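Local coordinates for Slr1438 protein (Synechocystis sp., PDB 3K25) that is of uncertain function but probably binds a carbohydrate and may act as an aldose 1-epimerase-like isomerase, at residues L177-N182 and H193-Q198; P204-A209 and L240-V245. All blocks are in the same frame, centred on the assembly; numbering follows the deposited sequence.

How the interactions relate
Interaction 1 comes first along the chain: 177-182 and 193-198 pair before 204-209 meets 240-245, so the two are in series, and strand 205-210 is the next strand after 192-194. Their centres lie about 13 Å apart, and both reach the antiparallel sheet in which 192-194 pairs with 183-186, 183-186 with 205-210, and 205-210 with 239-245. Strand 176-178, by contrast, is an outermost strand of the other large sheet. The contacts touch through apolar side chains: Leu242 CD1 lies 3.9 Å from Ile179 CD1 and also packs on Leu177, and Pro180 packs on Leu240. Apolar side chains of interaction 2 thereby continue the packing of interaction 1 between the two sheets.

Interaction 1: residues L177-N182 and H193-Q198; sequences LAIPAN and HGYDGQ. With PO4 (phosphate ion), chain C.
Tyr195 extends its ring toward 177-182 because CG stands anti to the backbone N (chi1 179°), while in Ile179 CG1 is anti to the carbonyl carbon (chi1 -53°), which brings CG1 and CD1 against the phenol end. The two side chains cross at about a right angle, with Ile179 CG1 3.6 Å from Tyr195 OH and Ile179 CB 3.8 Å from Tyr195 CE2. Leu177 CB is in van der Waals contact with Tyr195 OH (3.8 Å). Along the ring edge, near its plane, lie two carbonyls: Ile179 O, 3.3 Å from Tyr195 CE2, and Ala181 O beside CD2. Gly197 N sits over the centre of one ring face, and Phe210 meets the ring edge-to-face. Tyr195 N donates to Asn182 O (2.8 Å, 160° at the hydrogen). Replacing Tyr195 with an alanine would remove the ring and is likely to open a gap beside Ile179 and Leu177. Farther out, His193 ND1 and Gly194 N both hydrogen-bond O3 of a phosphate ion, probably from the crystallisation liquor. Asp196 OD2 accepts from Gln198 N (2.9 Å), an Asx turn after strand 192-194, and Pro180 centres an inverse gamma turn after 176-178, in a fold consistent with the galactose mutarotase-like family.

Interaction 2: residues P204-A209 and L240-V245; sequences PELDLA and LVLWTV
Backbone hydrogen bonds define the pairing of 204-209 with 240-245. Leu208 and Leu242 form one hydrogen-bonded pair, in which Leu242 N reaches Leu208 O at 2.7 Å and Leu208 N reaches Leu242 O at 2.9 Å. Leu206 and Thr244 form the other: Leu206 N to Thr244 O is nearly straight (3.0 Å, 172° at the hydrogen), whereas the return bond from Thr244 N to Leu206 O is weak. CA-H...O contacts accompany these bonds, including Val241 CA to Leu208 O.

Apolar contacts occupy the face that carries Leu206, Leu208, Leu242 and Thr244. The side chains of Leu208 and Leu242 lie side by side and point the same way, their CD2 atoms 3.6 Å apart. Thr244 CG2 touches Leu206 CB at 3.4 Å, while Thr244 OG1 turns to a hydrogen bond with Lys172 NZ.

Carboxylate-aromatic contacts mark the other face. With CG anti to the backbone N (chi1 174°), Trp243 places its six-membered ring beside Glu205 and Asp207. The Glu205 chain lies by the ring edge, its CG 3.5 Å from Trp243 CZ3, but the position of its carboxylate is doubtful because it comes too close to the ring. Asp207 OD2 comes in obliquely, 3.6 Å from Trp243 CE3. His164 and Tyr250 also meet the indole.

The strand directions differ by 177° and the axes approach to 4.7 Å, an antiparallel ladder of alternating hydrogen-bonded and non-hydrogen-bonded pairs within a large sheet, consistent with the all-beta galactose mutarotase-like fold.

Interaction 1: residues L177-N182 and H193-Q198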
loop_
_atom_site.group_PDB
_atom_site.type_symbol
_atom_site.label_atom_id
_atom_site.label_comp_id
_atom_site.label_asym_id
_atom_site.label_seq_id
_atom_site.Cartn_x
_atom_site.Cartn_y
_atom_site.Cartn_z
ATOM N N LEU A 177 -14.181 -13.562 5.280
ATOM C CA LEU A 177 -13.813 -12.171 5.552
ATOM C C LEU A 177 -14.090 -11.717 6.985
ATOM O O LEU A 177 -14.890 -12.311 7.706
ATOM C CB LEU A 177 -14.521 -11.220 4.580
ATOM C CG LEU A 177 -13.903 -11.095 3.185
ATOM C CD1 LEU A 177 -14.586 -9.965 2.410
ATOM C CD2 LEU A 177 -12.409 -10.815 3.321
ATOM N N ALA A 178 -13.417 -10.645 7.385
ATOM C CA ALA A 178 -13.565 -10.101 8.720
ATOM C C ALA A 178 -13.178 -8.631 8.696
ATOM O O ALA A 178 -12.092 -8.246 9.139
ATOM C CB ALA A 178 -12.687 -10.868 9.701
ATOM N N ILE A 179 -14.083 -7.824 8.160
ATOM C CA ILE A 179 -13.897 -6.385 8.064
ATOM C C ILE A 179 -14.787 -5.746 9.135
ATOM O O ILE A 179 -15.982 -6.011 9.189
ATOM C CB ILE A 179 -14.313 -5.910 6.675
ATOM C CG1 ILE A 179 -13.562 -6.738 5.622
ATOM C CG2 ILE A 179 -14.051 -4.418 6.533
ATOM C CD1 ILE A 179 -14.065 -6.557 4.193
ATOM N N PRO A 180 -14.207 -4.899 10.003
ATOM C CA PRO A 180 -14.915 -4.210 11.093
ATOM C C PRO A 180 -15.706 -2.973 10.691
ATOM O O PRO A 180 -15.389 -1.854 11.092
ATOM C CB PRO A 180 -13.794 -3.880 12.063
ATOM C CG PRO A 180 -12.677 -3.520 11.115
ATOM C CD PRO A 180 -12.766 -4.585 10.030
ATOM N N ALA A 181 -16.747 -3.193 9.902
ATOM C CA ALA A 181 -17.617 -2.124 9.436
ATOM C C ALA A 181 -19.041 -2.645 9.311
ATOM O O ALA A 181 -19.297 -3.832 9.478
ATOM C CB ALA A 181 -17.141 -1.612 8.091
ATOM N N ASN A 182 -19.970 -1.751 9.000
ATOM C CA ASN A 182 -21.360 -2.136 8.844
ATOM C C ASN A 182 -21.856 -1.722 7.473
ATOM O O ASN A 182 -22.920 -2.146 7.033
ATOM C CB ASN A 182 -22.213 -1.482 9.934
ATOM C CG ASN A 182 -21.944 -2.065 11.316
ATOM O OD1 ASN A 182 -21.926 -3.282 11.494
ATOM N ND2 ASN A 182 -21.746 -1.195 12.299
ATOM N N HIS A 193 -23.728 0.618 0.640
ATOM C CA HIS A 193 -24.326 -0.704 0.779
ATOM C C HIS A 193 -24.082 -1.262 2.170
ATOM O O HIS A 193 -23.036 -1.021 2.774
ATOM C CB HIS A 193 -23.723 -1.675 -0.237
ATOM C CG HIS A 193 -24.071 -1.362 -1.654
ATOM N ND1 HIS A 193 -25.344 -1.512 -2.158
ATOM C CD2 HIS A 193 -23.316 -0.886 -2.673
ATOM C CE1 HIS A 193 -25.360 -1.141 -3.426
ATOM N NE2 HIS A 193 -24.142 -0.757 -3.762
ATOM N N GLY A 194 -25.047 -2.024 2.669
ATOM C CA GLY A 194 -24.895 -2.608 3.981
ATOM C C GLY A 194 -23.923 -3.765 3.908
ATOM O O GLY A 194 -23.835 -4.457 2.892
ATOM N N TYR A 195 -23.185 -3.976 4.988
ATOM C CA TYR A 195 -22.214 -5.055 5.047
ATOM C C TYR A 195 -22.604 -5.987 6.187
ATOM O O TYR A 195 -22.678 -5.570 7.338
ATOM C CB TYR A 195 -20.810 -4.475 5.269
ATOM C CG TYR A 195 -19.719 -5.512 5.373
ATOM C CD1 TYR A 195 -19.421 -6.354 4.303
ATOM C CD2 TYR A 195 -19.001 -5.664 6.557
ATOM C CE1 TYR A 195 -18.439 -7.325 4.408
ATOM C CE2 TYR A 195 -18.008 -6.633 6.676
ATOM C CZ TYR A 195 -17.735 -7.461 5.599
ATOM O OH TYR A 195 -16.764 -8.426 5.738
ATOM N N ASP A 196 -22.852 -7.249 5.855
ATOM C CA ASP A 196 -23.266 -8.236 6.849
ATOM C C ASP A 196 -22.124 -9.055 7.423
ATOM O O ASP A 196 -22.280 -9.721 8.443
ATOM C CB ASP A 196 -24.306 -9.179 6.242
ATOM C CG ASP A 196 -23.773 -9.946 5.049
ATOM O OD1 ASP A 196 -24.555 -10.700 4.437
ATOM O OD2 ASP A 196 -22.576 -9.797 4.722
ATOM N N GLY A 197 -20.973 -9.015 6.769
ATOM C CA GLY A 197 -19.843 -9.778 7.261
ATOM C C GLY A 197 -19.353 -10.783 6.241
ATOM O O GLY A 197 -18.550 -11.665 6.554
ATOM N N GLN A 198 -19.845 -10.646 5.014
ATOM C CA GLN A 198 -19.451 -11.531 3.929
ATOM C C GLN A 198 -19.718 -10.855 2.595
ATOM O O GLN A 198 -20.364 -9.806 2.544
ATOM C CB GLN A 198 -20.212 -12.851 4.024
ATOM C CG GLN A 198 -21.702 -12.735 3.830
ATOM C CD GLN A 198 -22.413 -14.016 4.202
ATOM O OE1 GLN A 198 -23.581 -14.216 3.866
ATOM N NE2 GLN A 198 -21.710 -14.894 4.912
HETATM P P PO4 C . -28.087 -2.425 0.536
HETATM O O1 PO4 C . -28.764 -3.490 1.319
HETATM O O2 PO4 C . -28.201 -1.132 1.262
HETATM O O3 PO4 C . -26.654 -2.773 0.363
HETATM O O4 PO4 C . -28.728 -2.305 -0.801
#

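Interaction 2: residues P204-A209 and L240-V245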
loop_
_atom_site.group_PDB
_atom_site.type_symbol
_atom_site.label_atom_id
_atom_site.label_comp_id
_atom_site.label_asym_id
_atom_site.label_seq_id
_atom_site.Cartn_x
_atom_site.Cartn_y
_atom_site.Cartn_z
ATOM N N PRO A 204 -17.439 -9.889 -10.762
ATOM C CA PRO A 204 -16.569 -9.335 -11.803
ATOM C C PRO A 204 -15.574 -8.312 -11.269
ATOM O O PRO A 204 -14.412 -8.292 -11.679
ATOM C CB PRO A 204 -17.562 -8.721 -12.781
ATOM C CG PRO A 204 -18.724 -9.644 -12.677
ATOM C CD PRO A 204 -18.849 -9.826 -11.183
ATOM N N GLU A 205 -16.032 -7.462 -10.357
ATOM C CA GLU A 205 -15.169 -6.445 -9.772
ATOM C C GLU A 205 -15.751 -5.872 -8.485
ATOM O O GLU A 205 -16.908 -5.465 -8.439
ATOM C CB GLU A 205 -14.922 -5.321 -10.778
ATOM C CG GLU A 205 -14.180 -4.126 -10.200
ATOM C CD GLU A 205 -13.793 -3.107 -11.259
ATOM O OE1 GLU A 205 -14.639 -2.783 -12.117
ATOM O OE2 GLU A 205 -12.646 -2.619 -11.234
ATOM N N LEU A 206 -14.931 -5.855 -7.442
ATOM C CA LEU A 206 -15.320 -5.334 -6.140
ATOM C C LEU A 206 -14.344 -4.221 -5.736
ATOM O O LEU A 206 -13.150 -4.466 -5.542
ATOM C CB LEU A 206 -15.293 -6.463 -5.102
ATOM C CG LEU A 206 -16.613 -6.988 -4.517
ATOM C CD1 LEU A 206 -17.546 -7.418 -5.628
ATOM C CD2 LEU A 206 -16.333 -8.152 -3.575
ATOM N N ASP A 207 -14.842 -2.996 -5.630
ATOM C CA ASP A 207 -13.997 -1.868 -5.253
ATOM C C ASP A 207 -14.673 -1.171 -4.086
ATOM O O ASP A 207 -15.251 -0.098 -4.245
ATOM C CB ASP A 207 -13.848 -0.900 -6.433
ATOM C CG ASP A 207 -12.748 0.130 -6.218
ATOM O OD1 ASP A 207 -12.853 0.963 -5.290
ATOM O OD2 ASP A 207 -11.763 0.106 -6.980
ATOM N N LEU A 208 -14.590 -1.788 -2.913
ATOM C CA LEU A 208 -15.239 -1.263 -1.718
ATOM C C LEU A 208 -14.371 -0.445 -0.752
ATOM O O LEU A 208 -13.240 -0.822 -0.419
ATOM C CB LEU A 208 -15.895 -2.417 -0.950
ATOM C CG LEU A 208 -16.681 -3.488 -1.731
ATOM C CD1 LEU A 208 -17.358 -2.883 -2.963
ATOM C CD2 LEU A 208 -15.732 -4.595 -2.158
ATOM N N ALA A 209 -14.926 0.676 -0.293
ATOM C CA ALA A 209 -14.240 1.549 0.651
ATOM C C ALA A 209 -15.015 1.635 1.971
ATOM O O ALA A 209 -16.045 2.314 2.054
ATOM C CB ALA A 209 -14.072 2.941 0.052
ATOM N N LEU A 240 -10.670 1.354 5.279
ATOM C CA LEU A 240 -10.277 0.061 4.759
ATOM C C LEU A 240 -10.846 -0.112 3.359
ATOM O O LEU A 240 -12.059 0.008 3.149
ATOM C CB LEU A 240 -10.797 -1.032 5.678
ATOM C CG LEU A 240 -9.823 -2.121 6.125
ATOM C CD1 LEU A 240 -8.362 -1.657 6.081
ATOM C CD2 LEU A 240 -10.230 -2.513 7.549
ATOM N N VAL A 241 -9.960 -0.384 2.400
ATOM C CA VAL A 241 -10.367 -0.564 1.012
ATOM C C VAL A 241 -10.183 -2.013 0.549
ATOM O O VAL A 241 -9.217 -2.682 0.929
ATOM C CB VAL A 241 -9.556 0.379 0.074
ATOM C CG1 VAL A 241 -9.819 0.023 -1.389
ATOM C CG2 VAL A 241 -9.933 1.838 0.341
ATOM N N LEU A 242 -11.119 -2.498 -0.264
ATOM C CA LEU A 242 -11.033 -3.861 -0.780
ATOM C C LEU A 242 -11.138 -3.852 -2.305
ATOM O O LEU A 242 -12.145 -3.433 -2.854
ATOM C CB LEU A 242 -12.127 -4.720 -0.162
ATOM C CG LEU A 242 -11.947 -6.201 -0.472
ATOM C CD1 LEU A 242 -12.359 -7.034 0.733
ATOM C CD2 LEU A 242 -12.747 -6.555 -1.721
ATOM N N TRP A 243 -10.081 -4.312 -2.973
ATOM C CA TRP A 243 -9.982 -4.339 -4.439
ATOM C C TRP A 243 -9.811 -5.773 -4.934
ATOM O O TRP A 243 -9.051 -6.555 -4.362
ATOM C CB TRP A 243 -8.772 -3.488 -4.851
ATOM C CG TRP A 243 -8.350 -3.450 -6.329
ATOM C CD1 TRP A 243 -7.052 -3.410 -6.812
ATOM C CD2 TRP A 243 -9.193 -3.297 -7.474
ATOM N NE1 TRP A 243 -7.048 -3.231 -8.173
ATOM C CE2 TRP A 243 -8.345 -3.159 -8.607
ATOM C CE3 TRP A 243 -10.576 -3.255 -7.657
ATOM C CZ2 TRP A 243 -8.842 -2.981 -9.894
ATOM C CZ3 TRP A 243 -11.069 -3.077 -8.940
ATOM C CH2 TRP A 243 -10.202 -2.942 -10.043
ATOM N N THR A 244 -10.521 -6.119 -5.999
ATOM C CA THR A 244 -10.426 -7.457 -6.568
ATOM C C THR A 244 -11.193 -7.526 -7.879
ATOM O O THR A 244 -12.222 -6.872 -8.038
ATOM C CB THR A 244 -10.971 -8.526 -5.592
ATOM O OG1 THR A 244 -10.948 -9.810 -6.227
ATOM C CG2 THR A 244 -12.390 -8.199 -5.172
ATOM N N VAL A 245 -10.679 -8.301 -8.827
ATOM C CA VAL A 245 -11.336 -8.438 -10.123
ATOM C C VAL A 245 -11.341 -9.877 -10.623
ATOM O O VAL A 245 -10.435 -10.668 -10.323
ATOM C CB VAL A 245 -10.661 -7.557 -11.212
ATOM C CG1 VAL A 245 -10.573 -6.115 -10.741
ATOM C CG2 VAL A 245 -9.289 -8.105 -11.551
#